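Tyrocidine synthetase 3 (Brevibacillus brevis, PDB 2JGP) probably forms peptide bonds between substrates held on the phosphopantetheine arms of carrier domains during nonribosomal synthesis of the antibiotic tyrocidine. Local coordinates at residues A[45-48]-A[49-53]; A[59-62]-A[63-67]; A[26-29]-A[30-34]. All blocks are in the same frame, centred on the assembly; numbering follows the deposited sequence.

Contact 1. Residues A[45-48]-A[49-53]; sequences MRVL and SSMHN
Ser49 folds back on the helix and grips the carbonyl of Met45 twice. Its backbone N lies 2.9 Å from Met45 O, and its hydroxyl OG donates to the same oxygen, Met45 O, at 3.1 Å. The two donors come from opposite faces of the carbonyl plane, OG tilted 34° out of it. The first torsion makes this possible: with chi1 at -68°, OG is anti to the carbonyl carbon of Ser49 and turned back toward the preceding turn. Ser50 repeats the pose, its OG 3.0 Å from Arg46 O, close enough to bond although its proton has another acceptor within reach. Its backbone N donates to Arg46 O in the regular helical way. On the apolar side the chi1 of Met51, -67°, sets CG beside its own backbone N. There CG rests 3.3 Å from Val47 O and, more loosely, 4.4 Å from Val47 CG1; both side chains lie on the buried side of the helix. This is the middle of helix 41-55 in the carrier domain. Val47 and Met51 press on helix 10-23 at Trp19, Leu15 and Val18, while Leu48 leans on Ile59 and on Leu61 of helix 61-66; Ser49 remains on the exposed side.

Contact 2. Residues A[59-62]-A[63-67]; sequences IPLR and ILFEK
Leu61 and Phe65, one helical turn apart, meet where the branch point of the leucine nears one corner of the ring: Leu61 CG lies 3.9 Å from Phe65 CE1, and the two side chains are set at a slant to each other. Leu61 holds CG anti to its own backbone N (chi1 -173°), which turns its branches along the helix toward the ring. The ring in turn hangs back over the preceding turn, and its CD1 is 3.6 Å from Leu61 O. A second pair, Pro60 and Ile63, lies side by side and points the same way, with Ile63 CG1 3.8 Å from Pro60 CD; Ile59 CG2 touches Ile63 CB more loosely.

Behind these side chains stands the backbone of a short helix. Pro60 is at its N-cap position, and the carbonyl Pro60 O takes weak bonds from both Ile63 N and Leu64 N. The next turn is firmer, with Phe65 N donating to Leu61 O at 3.1 Å and 166°, followed by Glu66 N to Arg62 O. Lys67 is the first residue to leave helical geometry.

Further out, helices of the same domain position the pairs. Leu61 and Leu64 both pack on Ala44 of helix 41-55. Ile59 and Leu64 also meet Leu73 of helix 70-79, and Ile63 touches Phe76 there. Phe65, although exposed, is laid against Phe35, their rings nearly parallel with planes at about 10°. The arrangement is that of the short third helix of the four-helix bundle characteristic of peptidyl carrier domains: six residues preceded by a proline, wedged by leucines and isoleucine against the longer helices on either side of it in sequence.

Contact 3. Residues A[26-29]-A[30-34]; sequences PQVG and ALDDF
Asp32 and Gly29 share two hydrogen bonds, one through the carboxylate and one through the backbone. In the side-chain bond Gly29 N donates to Asp32 OD2 at 2.6 Å, almost straight at 173°; OD2 accepts it with its anti lone pair, on the side away from OD1. The chi1 of -79°, with CG anti to the carbonyl carbon, carries the carboxylate across the mouth of the turn to that N-H. The backbone bond runs the other way, from Asp32 N to Gly29 O at 3.1 Å, and closes a type I beta turn over Ala30 and Leu31. Its donor stands well above the carbonyl plane, 57° out of it.

The charged interaction involves the same oxygen: Asp32 OD2 also forms a salt bridge with Arg1. Buried, and bonded both by a backbone N-H and by a guanidinium group, the carboxylate is probably ionised.

Van der Waals contacts bring carbons of Val28 to the carboxylate. Val28 CG1 is 4.1 Å from Asp32 OD2, while Val28 CA comes closer to that oxygen, at 3.4 Å.

The turn belongs to the long loop between helix 10-23 and helix 41-55. Val28 anchors it to the first of these, its N bonded to Glu20 and its side chain on Ala16 and Trp19, and also reaches Ile70 of helix 70-79. Farther along, Phe34 meets Trp19 edge-to-face and packs on Ala44 of helix 41-55.

From the N terminus the contacts come in series, 3, then 1, then 2, each closing only a local turn; none encloses or crosses another. Contact 3 shapes the loop that follows helix 10-23, contact 1 runs through helix 41-55, and contact 2 forms helix 61-66 and its approach. All three belong to the peptidyl carrier domain. Contacts 3 and 1 meet where Phe34 CE1 lies 3.4 Å from Val47 CG2, joining loop to helix. Contacts 1 and 2 share a broader seam, in which Met51 CG is 4.0 Å from Ile59 CD1 and Met45 CG touches Leu61 CD2. Contacts 2 and 3 come near without touching, their centres about 16 Å apart.

Contact 1. Residues A[45-48]-A[49-53]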
# COMPACT_ATOMS: atom_id res chain seq x y z
N MET A 45 -22.93 -5.61 26.04
CA MET A 45 -21.82 -5.65 26.99
C MET A 45 -20.71 -6.62 26.53
O MET A 45 -19.52 -6.35 26.73
CB MET A 45 -22.31 -6.01 28.39
CG MET A 45 -23.11 -4.88 29.04
SD MET A 45 -23.67 -5.19 30.71
CE MET A 45 -24.77 -6.59 30.47
N ARG A 46 -21.10 -7.72 25.88
CA ARG A 46 -20.13 -8.65 25.30
C ARG A 46 -19.34 -8.01 24.14
O ARG A 46 -18.15 -8.28 23.99
CB ARG A 46 -20.82 -9.92 24.81
CG ARG A 46 -21.29 -10.85 25.90
CD ARG A 46 -22.13 -11.97 25.31
NE ARG A 46 -22.34 -13.07 26.25
CZ ARG A 46 -23.19 -14.08 26.06
NH1 ARG A 46 -23.95 -14.14 24.96
NH2 ARG A 46 -23.30 -15.03 26.98
N VAL A 47 -20.00 -7.18 23.34
CA VAL A 47 -19.31 -6.44 22.27
C VAL A 47 -18.26 -5.50 22.86
O VAL A 47 -17.13 -5.43 22.37
CB VAL A 47 -20.29 -5.65 21.38
CG1 VAL A 47 -19.54 -4.64 20.49
CG2 VAL A 47 -21.12 -6.60 20.52
N LEU A 48 -18.64 -4.79 23.91
CA LEU A 48 -17.72 -3.89 24.61
C LEU A 48 -16.52 -4.66 25.15
O LEU A 48 -15.37 -4.22 25.01
CB LEU A 48 -18.43 -3.17 25.76
CG LEU A 48 -19.67 -2.35 25.41
CD1 LEU A 48 -20.20 -1.66 26.65
CD2 LEU A 48 -19.39 -1.35 24.31
N SER A 49 -16.79 -5.81 25.77
CA SER A 49 -15.75 -6.67 26.31
C SER A 49 -14.81 -7.18 25.21
O SER A 49 -13.59 -7.16 25.38
CB SER A 49 -16.36 -7.87 27.04
OG SER A 49 -17.03 -7.45 28.21
N SER A 50 -15.38 -7.63 24.10
CA SER A 50 -14.58 -8.16 22.98
C SER A 50 -13.67 -7.12 22.35
O SER A 50 -12.53 -7.43 21.99
CB SER A 50 -15.49 -8.75 21.89
OG SER A 50 -16.15 -9.91 22.38
N MET A 51 -14.17 -5.89 22.19
CA MET A 51 -13.36 -4.80 21.63
C MET A 51 -12.24 -4.40 22.59
O MET A 51 -11.15 -4.04 22.15
CB MET A 51 -14.23 -3.59 21.29
CG MET A 51 -15.22 -3.84 20.16
SD MET A 51 -14.41 -4.19 18.58
CE MET A 51 -13.70 -2.59 18.20
N HIS A 52 -12.51 -4.48 23.89
CA HIS A 52 -11.47 -4.24 24.89
C HIS A 52 -10.38 -5.32 24.83
O HIS A 52 -9.19 -5.00 24.86
CB HIS A 52 -12.07 -4.16 26.30
CG HIS A 52 -11.03 -4.17 27.39
ND1 HIS A 52 -10.21 -3.09 27.65
CD2 HIS A 52 -10.68 -5.13 28.27
CE1 HIS A 52 -9.41 -3.38 28.65
NE2 HIS A 52 -9.67 -4.61 29.05
N ASN A 53 -10.79 -6.58 24.73
CA ASN A 53 -9.85 -7.70 24.72
C ASN A 53 -9.01 -7.78 23.45
O ASN A 53 -7.80 -8.00 23.52
CB ASN A 53 -10.57 -9.03 24.94
CG ASN A 53 -11.11 -9.18 26.36
OD1 ASN A 53 -10.69 -8.48 27.28
ND2 ASN A 53 -12.05 -10.10 26.54

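Contact 2. Residues A[59-62]-A[63-67]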
# COMPACT_ATOMS: atom_id res chain seq x y z
N ILE A 59 -15.20 1.19 24.72
CA ILE A 59 -16.39 1.84 24.20
C ILE A 59 -17.42 1.88 25.32
O ILE A 59 -17.84 0.83 25.79
CB ILE A 59 -16.99 1.05 23.01
CG1 ILE A 59 -15.98 0.93 21.86
CG2 ILE A 59 -18.27 1.71 22.52
CD1 ILE A 59 -16.41 -0.07 20.80
N PRO A 60 -17.81 3.09 25.77
CA PRO A 60 -18.83 3.15 26.81
C PRO A 60 -20.13 2.52 26.32
O PRO A 60 -20.45 2.65 25.15
CB PRO A 60 -19.01 4.65 27.05
CG PRO A 60 -17.80 5.30 26.48
CD PRO A 60 -17.39 4.44 25.34
N LEU A 61 -20.86 1.85 27.21
CA LEU A 61 -22.12 1.23 26.82
C LEU A 61 -23.08 2.27 26.27
O LEU A 61 -23.78 2.03 25.30
CB LEU A 61 -22.74 0.47 27.99
CG LEU A 61 -23.98 -0.37 27.68
CD1 LEU A 61 -23.69 -1.41 26.60
CD2 LEU A 61 -24.50 -1.04 28.95
N ARG A 62 -23.11 3.44 26.91
CA ARG A 62 -23.92 4.57 26.46
C ARG A 62 -23.72 4.94 24.99
O ARG A 62 -24.67 5.33 24.32
CB ARG A 62 -23.69 5.83 27.32
CG ARG A 62 -22.26 6.06 27.79
CD ARG A 62 -21.96 5.35 29.13
NE ARG A 62 -21.50 6.29 30.16
CZ ARG A 62 -21.60 6.09 31.48
NH1 ARG A 62 -22.12 4.96 31.97
NH2 ARG A 62 -21.16 7.02 32.32
N ILE A 63 -22.49 4.83 24.51
CA ILE A 63 -22.17 5.15 23.13
C ILE A 63 -22.71 4.10 22.15
O ILE A 63 -23.17 4.45 21.06
CB ILE A 63 -20.65 5.32 22.94
CG1 ILE A 63 -20.15 6.54 23.73
CG2 ILE A 63 -20.30 5.48 21.47
CD1 ILE A 63 -20.76 7.86 23.29
N LEU A 64 -22.64 2.82 22.52
CA LEU A 64 -23.23 1.77 21.69
C LEU A 64 -24.74 1.98 21.54
O LEU A 64 -25.29 1.79 20.45
CB LEU A 64 -22.94 0.38 22.27
CG LEU A 64 -23.48 -0.83 21.51
CD1 LEU A 64 -23.24 -0.75 20.01
CD2 LEU A 64 -22.88 -2.12 22.08
N PHE A 65 -25.40 2.37 22.62
CA PHE A 65 -26.82 2.72 22.54
C PHE A 65 -27.04 3.94 21.65
O PHE A 65 -27.94 3.95 20.82
CB PHE A 65 -27.39 2.97 23.94
CG PHE A 65 -27.82 1.72 24.65
CD1 PHE A 65 -27.26 1.37 25.87
CD2 PHE A 65 -28.79 0.90 24.11
CE1 PHE A 65 -27.68 0.21 26.54
CE2 PHE A 65 -29.21 -0.26 24.77
CZ PHE A 65 -28.65 -0.60 25.98
N GLU A 66 -26.20 4.95 21.84
CA GLU A 66 -26.30 6.21 21.12
C GLU A 66 -25.94 6.05 19.64
O GLU A 66 -26.56 6.67 18.78
CB GLU A 66 -25.37 7.23 21.78
CG GLU A 66 -25.44 8.65 21.24
CD GLU A 66 -24.53 9.59 22.00
OE1 GLU A 66 -24.69 9.70 23.24
OE2 GLU A 66 -23.65 10.22 21.38
N LYS A 67 -24.94 5.21 19.37
CA LYS A 67 -24.41 5.00 18.02
C LYS A 67 -24.56 3.52 17.66
O LYS A 67 -23.57 2.79 17.64
CB LYS A 67 -22.94 5.41 17.97
CG LYS A 67 -22.60 6.76 18.57
CD LYS A 67 -22.98 7.92 17.67
CE LYS A 67 -22.24 9.20 18.08
NZ LYS A 67 -22.38 10.25 17.05

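Contact 3. Residues A[26-29]-A[30-34]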
# COMPACT_ATOMS: atom_id res chain seq x y z
N PRO A 26 -24.25 -13.67 10.33
CA PRO A 26 -23.25 -13.48 9.28
C PRO A 26 -23.39 -12.17 8.49
O PRO A 26 -24.47 -11.60 8.44
CB PRO A 26 -23.49 -14.68 8.36
CG PRO A 26 -24.97 -14.94 8.48
CD PRO A 26 -25.41 -14.46 9.84
N GLN A 27 -22.30 -11.72 7.88
CA GLN A 27 -22.33 -10.64 6.90
C GLN A 27 -22.84 -9.31 7.46
O GLN A 27 -23.69 -8.66 6.85
CB GLN A 27 -23.15 -11.05 5.67
CG GLN A 27 -22.74 -10.32 4.39
CD GLN A 27 -23.73 -10.50 3.27
OE1 GLN A 27 -24.89 -10.09 3.37
NE2 GLN A 27 -23.28 -11.09 2.17
N VAL A 28 -22.30 -8.91 8.61
CA VAL A 28 -22.63 -7.62 9.23
C VAL A 28 -21.97 -6.50 8.43
O VAL A 28 -20.76 -6.53 8.19
CB VAL A 28 -22.20 -7.56 10.71
CG1 VAL A 28 -22.28 -6.13 11.27
CG2 VAL A 28 -23.04 -8.50 11.55
N GLY A 29 -22.77 -5.52 8.03
CA GLY A 29 -22.31 -4.41 7.20
C GLY A 29 -22.42 -3.07 7.89
O GLY A 29 -22.90 -2.97 9.03
N ALA A 30 -22.00 -2.03 7.18
CA ALA A 30 -21.87 -0.68 7.75
C ALA A 30 -23.19 -0.07 8.25
O ALA A 30 -23.18 0.76 9.16
CB ALA A 30 -21.20 0.25 6.73
N LEU A 31 -24.31 -0.46 7.65
CA LEU A 31 -25.62 0.09 8.02
C LEU A 31 -26.36 -0.75 9.05
O LEU A 31 -27.43 -0.36 9.51
CB LEU A 31 -26.50 0.26 6.77
CG LEU A 31 -25.94 1.12 5.64
CD1 LEU A 31 -26.90 1.17 4.46
CD2 LEU A 31 -25.62 2.52 6.14
N ASP A 32 -25.81 -1.90 9.43
CA ASP A 32 -26.51 -2.79 10.35
C ASP A 32 -26.61 -2.18 11.75
O ASP A 32 -25.66 -1.57 12.23
CB ASP A 32 -25.85 -4.17 10.40
CG ASP A 32 -26.24 -5.05 9.21
OD1 ASP A 32 -27.45 -5.18 8.92
OD2 ASP A 32 -25.33 -5.63 8.58
N ASP A 33 -27.77 -2.35 12.38
CA ASP A 33 -28.04 -1.83 13.72
C ASP A 33 -28.02 -3.01 14.70
O ASP A 33 -28.71 -4.01 14.49
CB ASP A 33 -29.39 -1.11 13.74
CG ASP A 33 -29.78 -0.60 15.13
OD1 ASP A 33 -30.02 -1.42 16.04
OD2 ASP A 33 -29.87 0.63 15.31
N PHE A 34 -27.22 -2.87 15.76
CA PHE A 34 -26.99 -3.95 16.73
C PHE A 34 -28.28 -4.52 17.31
O PHE A 34 -28.42 -5.73 17.48
CB PHE A 34 -26.10 -3.44 17.88
CG PHE A 34 -25.69 -4.51 18.84
CD1 PHE A 34 -24.68 -5.40 18.51
CD2 PHE A 34 -26.33 -4.65 20.06
CE1 PHE A 34 -24.30 -6.40 19.39
CE2 PHE A 34 -25.97 -5.65 20.95
CZ PHE A 34 -24.95 -6.53 20.61